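Local coordinates for GRMZM2G135359 pseudokinase (Zea mays, PDB 6CPY), which is a membrane-bound receptor-like pseudokinase whose kinase-fold domain, the part in this chain, may bind ATP but probably has impaired phosphotransfer, at residues V29-R34 with L106-E112; E85-K91 with R118-F122; H100-N105 with A186-L191. One frame throughout, in Å; residues are numbered along the deposited sequence.

Interaction 1: V29-R34 with L106-E112; sequences VPSLKR and LLGYCEE
The ring of Tyr-109 lies flat against the backbone of Ser-31, whose CA stands over one face, 4.0 Å from the ring centroid, in a CH-pi contact. The torsion of Tyr-109 (chi1 68°) places CG between its own N and carbonyl carbon, which folds the ring onto the 29-34 segment. Val-29 arrives at the rim: its CG2 lies in the ring plane, 3.8 Å from Tyr-109 CD1. The same methyl meets Leu-106 CD2 at 4.1 Å, the two side chains crossing at about a right angle; compact branched residues suit this corner. The backbone of Tyr-109 is held too, its N giving a hydrogen bond to Pro-30 O (3.1 Å) and its O taking a straighter one from Leu-32 N (2.8 Å, 168°). Glycine fits at Gly-108 because a beta carbon there would run into Leu-32 CD1. Arg-34 CB packs on Cys-110 SG at 3.9 Å, while a water joins Arg-34 N to Glu-112 OE1. The guanidinium of Arg-34 leads off to Glu-38 and Thr-117, and Glu-112 OE2 accepts from His-114 N. An alanine in place of Tyr-109 would take away the ring under Ser-31 CA and beside Val-29 CG2, and is likely to open a gap toward Tyr-88 and Ile-92 of helix 82-96. The single bridge between Ser-31 and Tyr-109 lays the segment along strand 106-112, an edge strand of the antiparallel N-lobe sheet of the kinase fold; the strand's other side pairs with strand 117-123 through a classic beta bulge, where Leu-107 and Gly-108 both face Val-121.

Interaction 2: E85-K91 with R118-F122; sequences ESQYRKK and RVMVF
Glu-85, Tyr-88 and Lys-91 project from helix 82-96, the αC helix of the kinase N lobe, onto Arg-118 and Met-120 of strand 117-123 (β5); the segments run 13° apart, 10.4 Å between axes. The ionic part is a network. Arg-118 NE bonds to the syn lone pair of Glu-85 OE1 at 2.8 Å, in the guanidinium plane, while Arg-89 NE takes the anti lone pair of OE2, holding the carboxylate from two sides. Arg-118 also pairs with Glu-111 and Glu-113, and its long chain and flat, multi-donor guanidinium suit such a cluster. Of the hydrogen bonds, Tyr-88 OH donates to Val-119 O at 2.7 Å from above the carbonyl plane, satisfying a buried hydroxyl; CG anti to the backbone N (chi1 175°) sends the ring across to the strand. Lys-91, probably at the αC glutamate position of active kinases, donates from NZ to Asp-190 O and Glu-192 O. Arg-118 CD stands over the Tyr-88 ring face, 4.1 Å from the centroid, in a CH-pi contact. In van der Waals packing, flexible Met-120 slips between Tyr-88 and Lys-91: its CE lies 3.5 Å from Tyr-88 CD1, and its SD 3.6 Å from CD of the aliphatic Lys-91 chain.

Interaction 3: H100-N105 with A186-L191; sequences HKNFMN and AKVSDL
Lys-187 NZ is gripped by two carbonyls of the 100-105 segment, Lys-101 O at 2.9 Å and Phe-103 O at 3.0 Å, and forms a salt bridge with Glu-123. Its chain is extended up to CE and then bends (chi4 -74°), bringing the ammonium back over these oxygens; a long, positively charged residue suits a site of three acceptors. Beside it the backbones are bridged at Phe-103 and Val-188: Val-188 N donates to Asn-102 O, and Met-104 N to Val-188 O at 2.8 Å. Asn-102 adds a side-chain bond, its ND2 lying in the carbonyl plane of Ala-186 on a lone pair of O, 3.0 Å away and almost straight at 171°. Within the 100-105 loop, His-100 ND1 accepts from Asn-102 N, and His-100 O is approached from opposite faces by Phe-103 N and Asn-105 ND2, which helps hold the loop in shape. The apolar groups close the other end. Asp-190 CB meets the edge of the Phe-103 ring, 4.2 Å from CZ, and Met-104 SD touches both Ser-189 CB (3.9 Å) and Leu-191 CD2. A water bridges Met-104 O and Asp-190 N. This is the αC-β4 loop with its His-x-Asn sequence, packed against the strand leading into Asp-190 and Leu-191, which probably stand where active kinases begin their Asp-Phe-Gly motif.

How the interactions relate
Interaction 1 is the most peripheral: it is only partly buried and rests on backbone bonds, a ring face and a bridging water at the sheet edge. Interactions 2 and 3 are both buried, but interaction 2 joins helix to sheet by a charged network and a methionine, whereas interaction 3, near the centre of the chain, relies on backbone bridging and a lysine gripping carbonyls. Interactions 1 and 2 share the sheet, whose strands 106-112 and 117-123 are neighbours, and Leu-107 N probably bonds to Val-121 O. Interaction 2 meets interaction 3 at Lys-91 and at Phe-122, which packs on Leu-191 and on Met-104 O. Interactions 1 and 3 adjoin only in sequence, at Asn-105 and Leu-106.

Interaction 1: V29-R34 with L106-E112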
loop_
_atom_site.group_PDB
_atom_site.type_symbol
_atom_site.label_atom_id
_atom_site.label_comp_id
_atom_site.label_asym_id
_atom_site.label_seq_id
_atom_site.Cartn_x
_atom_site.Cartn_y
_atom_site.Cartn_z
ATOM N N VAL A 29 -5.422 11.901 14.784
ATOM C CA VAL A 29 -6.552 11.574 13.896
ATOM C C VAL A 29 -7.748 11.247 14.799
ATOM O O VAL A 29 -7.551 10.799 15.919
ATOM C CB VAL A 29 -6.266 10.382 12.943
ATOM C CG1 VAL A 29 -4.964 10.597 12.181
ATOM C CG2 VAL A 29 -6.234 9.048 13.679
ATOM N N PRO A 30 -8.984 11.440 14.310
ATOM C CA PRO A 30 -10.094 11.320 15.249
ATOM C C PRO A 30 -10.411 9.911 15.742
ATOM O O PRO A 30 -10.294 8.923 15.001
ATOM C CB PRO A 30 -11.285 11.872 14.462
ATOM C CG PRO A 30 -10.931 11.664 13.036
ATOM C CD PRO A 30 -9.442 11.855 12.972
ATOM N N SER A 31 -10.828 9.847 17.002
ATOM C CA SER A 31 -11.480 8.670 17.549
ATOM C C SER A 31 -12.940 8.687 17.115
ATOM O O SER A 31 -13.619 9.715 17.218
ATOM C CB SER A 31 -11.375 8.683 19.077
ATOM O OG SER A 31 -12.052 7.585 19.648
ATOM N N LEU A 32 -13.422 7.561 16.609
ATOM C CA LEU A 32 -14.810 7.432 16.226
ATOM C C LEU A 32 -15.530 6.507 17.196
ATOM O O LEU A 32 -14.969 5.514 17.656
ATOM C CB LEU A 32 -14.922 6.904 14.800
ATOM C CG LEU A 32 -14.358 7.878 13.761
ATOM C CD1 LEU A 32 -14.115 7.185 12.430
ATOM C CD2 LEU A 32 -15.289 9.067 13.589
ATOM N N LYS A 33 -16.777 6.834 17.512
ATOM C CA LYS A 33 -17.593 5.949 18.348
ATOM C C LYS A 33 -17.947 4.695 17.586
ATOM O O LYS A 33 -18.191 4.754 16.382
ATOM C CB LYS A 33 -18.881 6.660 18.779
ATOM C CG LYS A 33 -18.636 7.854 19.686
ATOM C CD LYS A 33 -19.953 8.473 20.142
ATOM C CE LYS A 33 -19.754 9.457 21.281
ATOM N NZ LYS A 33 -19.215 10.764 20.815
ATOM N N ARG A 34 -18.016 3.551 18.264
ATOM C CA ARG A 34 -18.485 2.347 17.577
ATOM C C ARG A 34 -19.884 2.554 16.980
ATOM O O ARG A 34 -20.170 2.082 15.889
ATOM C CB ARG A 34 -18.488 1.111 18.476
ATOM C CG ARG A 34 -18.672 -0.176 17.664
ATOM C CD ARG A 34 -19.026 -1.381 18.499
ATOM N NE ARG A 34 -19.716 -2.408 17.708
ATOM C CZ ARG A 34 -19.129 -3.400 17.045
ATOM N NH1 ARG A 34 -17.810 -3.549 17.045
ATOM N NH2 ARG A 34 -19.871 -4.259 16.379
ATOM N N LEU A 106 -4.970 7.009 6.767
ATOM C CA LEU A 106 -5.723 6.765 7.989
ATOM C C LEU A 106 -6.601 7.967 8.330
ATOM O O LEU A 106 -6.092 9.093 8.508
ATOM C CB LEU A 106 -4.736 6.512 9.138
ATOM C CG LEU A 106 -5.360 6.135 10.483
ATOM C CD1 LEU A 106 -6.035 4.783 10.420
ATOM C CD2 LEU A 106 -4.267 6.146 11.542
ATOM N N LEU A 107 -7.917 7.742 8.386
ATOM C CA LEU A 107 -8.904 8.803 8.631
ATOM C C LEU A 107 -9.482 8.804 10.050
ATOM O O LEU A 107 -10.164 9.757 10.442
ATOM C CB LEU A 107 -10.077 8.660 7.664
ATOM C CG LEU A 107 -9.733 8.772 6.178
ATOM C CD1 LEU A 107 -10.982 8.539 5.323
ATOM C CD2 LEU A 107 -9.087 10.118 5.885
ATOM N N GLY A 108 -9.258 7.723 10.787
ATOM C CA GLY A 108 -9.767 7.607 12.145
ATOM C C GLY A 108 -9.508 6.246 12.739
ATOM O O GLY A 108 -8.920 5.373 12.102
ATOM N N TYR A 109 -9.930 6.055 13.983
ATOM C CA TYR A 109 -9.780 4.758 14.621
ATOM C C TYR A 109 -10.922 4.572 15.611
ATOM O O TYR A 109 -11.585 5.540 15.971
ATOM C CB TYR A 109 -8.424 4.638 15.308
ATOM C CG TYR A 109 -8.272 5.534 16.507
ATOM C CD1 TYR A 109 -7.808 6.830 16.369
ATOM C CD2 TYR A 109 -8.622 5.088 17.777
ATOM C CE1 TYR A 109 -7.688 7.669 17.467
ATOM C CE2 TYR A 109 -8.500 5.922 18.881
ATOM C CZ TYR A 109 -8.026 7.207 18.713
ATOM O OH TYR A 109 -7.889 8.048 19.795
ATOM N N CYS A 110 -11.173 3.333 16.004
ATOM C CA CYS A 110 -12.197 3.069 17.014
ATOM C C CYS A 110 -11.768 1.910 17.891
ATOM O O CYS A 110 -11.495 0.792 17.411
ATOM C CB CYS A 110 -13.559 2.808 16.378
ATOM S SG CYS A 110 -14.827 2.219 17.540
ATOM N N GLU A 111 -11.666 2.215 19.178
ATOM C CA GLU A 111 -11.472 1.241 20.216
ATOM C C GLU A 111 -12.731 1.293 21.059
ATOM O O GLU A 111 -13.136 2.371 21.520
ATOM C CB GLU A 111 -10.326 1.622 21.143
ATOM C CG GLU A 111 -8.982 1.778 20.504
ATOM C CD GLU A 111 -7.893 1.688 21.552
ATOM O OE1 GLU A 111 -7.339 0.593 21.703
ATOM O OE2 GLU A 111 -7.645 2.688 22.256
ATOM N N GLU A 112 -13.330 0.140 21.266
ATOM C CA GLU A 112 -14.520 0.024 22.104
ATOM C C GLU A 112 -14.425 -1.328 22.746
ATOM O O GLU A 112 -13.978 -2.284 22.106
ATOM C CB GLU A 112 -15.799 0.166 21.264
ATOM C CG GLU A 112 -17.099 -0.191 21.977
ATOM C CD GLU A 112 -17.362 0.653 23.199
ATOM O OE1 GLU A 112 -17.336 1.900 23.075
ATOM O OE2 GLU A 112 -17.598 0.069 24.287
HETATM O O HOH W 1 -17.230 3.588 21.012
#

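Interaction 2: E85-K91 with R118-F122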
loop_
_atom_site.group_PDB
_atom_site.type_symbol
_atom_site.label_atom_id
_atom_site.label_comp_id
_atom_site.label_asym_id
_atom_site.label_seq_id
_atom_site.Cartn_x
_atom_site.Cartn_y
_atom_site.Cartn_z
ATOM N N GLU A 85 -2.293 -4.153 22.131
ATOM C CA GLU A 85 -2.741 -2.781 22.341
ATOM C C GLU A 85 -1.630 -1.799 22.018
ATOM O O GLU A 85 -1.857 -0.776 21.390
ATOM C CB GLU A 85 -3.217 -2.569 23.786
ATOM C CG GLU A 85 -3.840 -1.209 24.057
ATOM C CD GLU A 85 -5.061 -0.896 23.193
ATOM O OE1 GLU A 85 -5.767 -1.835 22.748
ATOM O OE2 GLU A 85 -5.314 0.305 22.970
ATOM N N SER A 86 -0.420 -2.127 22.448
ATOM C CA SER A 86 0.730 -1.272 22.204
ATOM C C SER A 86 1.013 -1.117 20.700
ATOM O O SER A 86 1.228 -0.006 20.227
ATOM C CB SER A 86 1.958 -1.833 22.926
ATOM O OG SER A 86 3.048 -0.948 22.781
ATOM N N GLN A 87 0.991 -2.224 19.965
ATOM C CA GLN A 87 1.225 -2.200 18.520
ATOM C C GLN A 87 0.101 -1.501 17.757
ATOM O O GLN A 87 0.329 -0.879 16.723
ATOM C CB GLN A 87 1.413 -3.620 17.989
ATOM C CG GLN A 87 2.722 -4.257 18.435
ATOM C CD GLN A 87 3.942 -3.558 17.841
ATOM O OE1 GLN A 87 4.659 -2.840 18.538
ATOM N NE2 GLN A 87 4.168 -3.750 16.544
ATOM N N TYR A 88 -1.118 -1.626 18.272
ATOM C CA TYR A 88 -2.273 -0.930 17.717
ATOM C C TYR A 88 -2.098 0.585 17.805
ATOM O O TYR A 88 -2.272 1.304 16.824
ATOM C CB TYR A 88 -3.541 -1.393 18.450
ATOM C CG TYR A 88 -4.820 -0.679 18.066
ATOM C CD1 TYR A 88 -5.583 -1.108 16.971
ATOM C CD2 TYR A 88 -5.288 0.393 18.804
ATOM C CE1 TYR A 88 -6.759 -0.477 16.629
ATOM C CE2 TYR A 88 -6.465 1.040 18.460
ATOM C CZ TYR A 88 -7.193 0.606 17.374
ATOM O OH TYR A 88 -8.362 1.258 17.052
ATOM N N ARG A 89 -1.752 1.088 18.986
ATOM C CA ARG A 89 -1.571 2.531 19.151
ATOM C C ARG A 89 -0.364 3.027 18.364
ATOM O O ARG A 89 -0.404 4.106 17.790
ATOM C CB ARG A 89 -1.427 2.904 20.629
ATOM C CG ARG A 89 -2.679 2.615 21.435
ATOM C CD ARG A 89 -2.583 3.136 22.859
ATOM N NE ARG A 89 -3.917 3.163 23.460
ATOM C CZ ARG A 89 -4.384 4.114 24.269
ATOM N NH1 ARG A 89 -3.641 5.165 24.611
ATOM N NH2 ARG A 89 -5.626 4.016 24.733
ATOM N N LYS A 90 0.699 2.231 18.353
ATOM C CA LYS A 90 1.927 2.564 17.636
ATOM C C LYS A 90 1.661 2.723 16.143
ATOM O O LYS A 90 2.089 3.690 15.532
ATOM C CB LYS A 90 2.960 1.460 17.872
ATOM C CG LYS A 90 4.335 1.689 17.263
ATOM C CD LYS A 90 5.350 0.765 17.926
ATOM C CE LYS A 90 5.678 1.221 19.345
ATOM N NZ LYS A 90 5.567 0.115 20.336
ATOM N N LYS A 91 0.934 1.777 15.563
ATOM C CA LYS A 91 0.573 1.881 14.149
ATOM C C LYS A 91 -0.212 3.159 13.864
ATOM O O LYS A 91 0.071 3.863 12.903
ATOM C CB LYS A 91 -0.225 0.659 13.682
ATOM C CG LYS A 91 -0.702 0.809 12.242
ATOM C CD LYS A 91 -1.365 -0.423 11.678
ATOM C CE LYS A 91 -1.727 -0.164 10.224
ATOM N NZ LYS A 91 -2.418 -1.317 9.598
ATOM N N ARG A 118 -11.483 -3.290 17.699
ATOM C CA ARG A 118 -10.219 -2.625 17.439
ATOM C C ARG A 118 -10.145 -2.413 15.943
ATOM O O ARG A 118 -9.867 -3.351 15.196
ATOM C CB ARG A 118 -9.043 -3.474 17.931
ATOM C CG ARG A 118 -8.905 -3.567 19.444
ATOM C CD ARG A 118 -8.522 -2.229 20.048
ATOM N NE ARG A 118 -8.267 -2.305 21.478
ATOM C CZ ARG A 118 -9.206 -2.424 22.421
ATOM N NH1 ARG A 118 -10.493 -2.520 22.103
ATOM N NH2 ARG A 118 -8.846 -2.477 23.700
ATOM N N VAL A 119 -10.478 -1.205 15.502
ATOM C CA VAL A 119 -10.480 -0.905 14.065
ATOM C C VAL A 119 -9.704 0.350 13.716
ATOM O O VAL A 119 -9.474 1.245 14.551
ATOM C CB VAL A 119 -11.903 -0.813 13.429
ATOM C CG1 VAL A 119 -12.840 -1.916 13.906
ATOM C CG2 VAL A 119 -12.507 0.560 13.580
ATOM N N MET A 120 -9.331 0.415 12.442
ATOM C CA MET A 120 -8.687 1.560 11.846
ATOM C C MET A 120 -9.475 1.890 10.599
ATOM O O MET A 120 -9.888 0.989 9.863
ATOM C CB MET A 120 -7.220 1.241 11.506
ATOM C CG MET A 120 -6.381 1.075 12.764
ATOM S SD MET A 120 -4.643 0.740 12.446
ATOM C CE MET A 120 -4.155 0.064 14.039
ATOM N N VAL A 121 -9.715 3.177 10.398
ATOM C CA VAL A 121 -10.575 3.662 9.335
ATOM C C VAL A 121 -9.706 4.312 8.258
ATOM O O VAL A 121 -8.991 5.275 8.526
ATOM C CB VAL A 121 -11.589 4.690 9.870
ATOM C CG1 VAL A 121 -12.476 5.228 8.749
ATOM C CG2 VAL A 121 -12.406 4.093 10.998
ATOM N N PHE A 122 -9.808 3.801 7.029
ATOM C CA PHE A 122 -8.978 4.273 5.937
ATOM C C PHE A 122 -9.803 4.836 4.800
ATOM O O PHE A 122 -11.001 4.554 4.682
ATOM C CB PHE A 122 -8.142 3.123 5.396
ATOM C CG PHE A 122 -7.108 2.627 6.351
ATOM C CD1 PHE A 122 -5.882 3.273 6.461
ATOM C CD2 PHE A 122 -7.345 1.507 7.125
ATOM C CE1 PHE A 122 -4.923 2.815 7.341
ATOM C CE2 PHE A 122 -6.391 1.046 7.999
ATOM C CZ PHE A 122 -5.178 1.697 8.108
#

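Interaction 3: H100-N105 with A186-L191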
loop_
_atom_site.group_PDB
_atom_site.type_symbol
_atom_site.label_atom_id
_atom_site.label_comp_id
_atom_site.label_asym_id
_atom_site.label_seq_id
_atom_site.Cartn_x
_atom_site.Cartn_y
_atom_site.Cartn_z
ATOM N N HIS A 100 -0.393 11.415 2.354
ATOM C CA HIS A 100 0.074 11.530 0.969
ATOM C C HIS A 100 -1.037 11.166 0.003
ATOM O O HIS A 100 -1.819 10.231 0.249
ATOM C CB HIS A 100 1.312 10.674 0.736
ATOM C CG HIS A 100 2.082 11.070 -0.491
ATOM N ND1 HIS A 100 1.736 10.645 -1.754
ATOM C CD2 HIS A 100 3.157 11.879 -0.646
ATOM C CE1 HIS A 100 2.572 11.164 -2.638
ATOM N NE2 HIS A 100 3.443 11.921 -1.992
ATOM N N LYS A 101 -1.103 11.902 -1.105
ATOM C CA LYS A 101 -2.081 11.642 -2.154
ATOM C C LYS A 101 -2.062 10.187 -2.637
ATOM O O LYS A 101 -3.091 9.648 -3.020
ATOM C CB LYS A 101 -1.823 12.589 -3.328
ATOM C CG LYS A 101 -2.852 12.551 -4.438
ATOM C CD LYS A 101 -2.312 13.206 -5.700
ATOM C CE LYS A 101 -2.005 14.680 -5.484
ATOM N NZ LYS A 101 -1.658 15.353 -6.763
ATOM N N ASN A 102 -0.888 9.557 -2.614
ATOM C CA ASN A 102 -0.706 8.193 -3.110
ATOM C C ASN A 102 -0.573 7.169 -1.987
ATOM O O ASN A 102 -0.081 6.051 -2.200
ATOM C CB ASN A 102 0.505 8.126 -4.055
ATOM C CG ASN A 102 0.310 8.972 -5.293
ATOM O OD1 ASN A 102 0.990 9.976 -5.481
ATOM N ND2 ASN A 102 -0.663 8.597 -6.120
ATOM N N PHE A 103 -1.084 7.527 -0.802
ATOM C CA PHE A 103 -1.195 6.591 0.302
ATOM C C PHE A 103 -2.688 6.430 0.645
ATOM O O PHE A 103 -3.465 7.365 0.484
ATOM C CB PHE A 103 -0.421 7.098 1.530
ATOM C CG PHE A 103 -0.348 6.096 2.650
ATOM C CD1 PHE A 103 0.339 4.908 2.483
ATOM C CD2 PHE A 103 -0.979 6.339 3.869
ATOM C CE1 PHE A 103 0.400 3.965 3.485
ATOM C CE2 PHE A 103 -0.920 5.399 4.879
ATOM C CZ PHE A 103 -0.242 4.214 4.690
ATOM N N MET A 104 -3.064 5.235 1.087
ATOM C CA MET A 104 -4.407 4.980 1.602
ATOM C C MET A 104 -4.445 5.481 3.055
ATOM O O MET A 104 -4.156 4.735 3.992
ATOM C CB MET A 104 -4.727 3.492 1.498
ATOM C CG MET A 104 -6.098 3.099 2.026
ATOM S SD MET A 104 -6.622 1.472 1.414
ATOM C CE MET A 104 -7.010 1.927 -0.245
ATOM N N ASN A 105 -4.780 6.762 3.203
ATOM C CA ASN A 105 -4.579 7.494 4.447
ATOM C C ASN A 105 -5.527 7.044 5.564
ATOM O O ASN A 105 -6.686 6.674 5.317
ATOM C CB ASN A 105 -4.701 8.995 4.212
ATOM C CG ASN A 105 -3.635 9.519 3.265
ATOM O OD1 ASN A 105 -2.465 9.453 3.567
ATOM N ND2 ASN A 105 -4.046 10.021 2.122
ATOM N N ALA A 186 -2.675 5.513 -7.966
ATOM C CA ALA A 186 -2.214 4.557 -6.977
ATOM C C ALA A 186 -2.458 5.050 -5.554
ATOM O O ALA A 186 -2.222 6.209 -5.254
ATOM C CB ALA A 186 -0.730 4.285 -7.158
ATOM N N LYS A 187 -2.903 4.139 -4.690
ATOM C CA LYS A 187 -2.842 4.320 -3.244
ATOM C C LYS A 187 -2.204 3.104 -2.591
ATOM O O LYS A 187 -2.806 2.020 -2.512
ATOM C CB LYS A 187 -4.234 4.629 -2.662
ATOM C CG LYS A 187 -4.575 6.116 -2.737
ATOM C CD LYS A 187 -5.847 6.476 -1.975
ATOM C CE LYS A 187 -6.184 7.942 -2.131
ATOM N NZ LYS A 187 -5.292 8.839 -1.350
ATOM N N VAL A 188 -0.959 3.274 -2.156
ATOM C CA VAL A 188 -0.248 2.236 -1.428
ATOM C C VAL A 188 -0.903 2.130 -0.050
ATOM O O VAL A 188 -1.247 3.149 0.547
ATOM C CB VAL A 188 1.241 2.560 -1.257
ATOM C CG1 VAL A 188 1.950 1.456 -0.482
ATOM C CG2 VAL A 188 1.897 2.775 -2.622
ATOM N N SER A 189 -1.079 0.908 0.436
ATOM C CA SER A 189 -1.805 0.703 1.699
ATOM C C SER A 189 -0.991 -0.008 2.757
ATOM O O SER A 189 0.004 -0.686 2.467
ATOM C CB SER A 189 -3.090 -0.070 1.459
ATOM O OG SER A 189 -2.828 -1.417 1.140
ATOM N N ASP A 190 -1.440 0.144 3.998
ATOM C CA ASP A 190 -0.929 -0.631 5.102
ATOM C C ASP A 190 -2.110 -0.987 6.010
ATOM O O ASP A 190 -2.382 -0.295 6.999
ATOM C CB ASP A 190 0.113 0.161 5.861
ATOM C CG ASP A 190 0.658 -0.589 7.072
ATOM O OD1 ASP A 190 0.509 -1.823 7.177
ATOM O OD2 ASP A 190 1.236 0.079 7.933
ATOM N N LEU A 191 -2.789 -2.066 5.653
ATOM C CA LEU A 191 -4.039 -2.468 6.302
ATOM C C LEU A 191 -3.853 -3.502 7.414
ATOM O O LEU A 191 -4.717 -3.643 8.287
ATOM C CB LEU A 191 -4.998 -2.996 5.244
ATOM C CG LEU A 191 -5.365 -1.963 4.175
ATOM C CD1 LEU A 191 -6.126 -2.614 3.044
ATOM C CD2 LEU A 191 -6.169 -0.811 4.762
HETATM O O HOH W 2 -3.592 2.073 4.403
#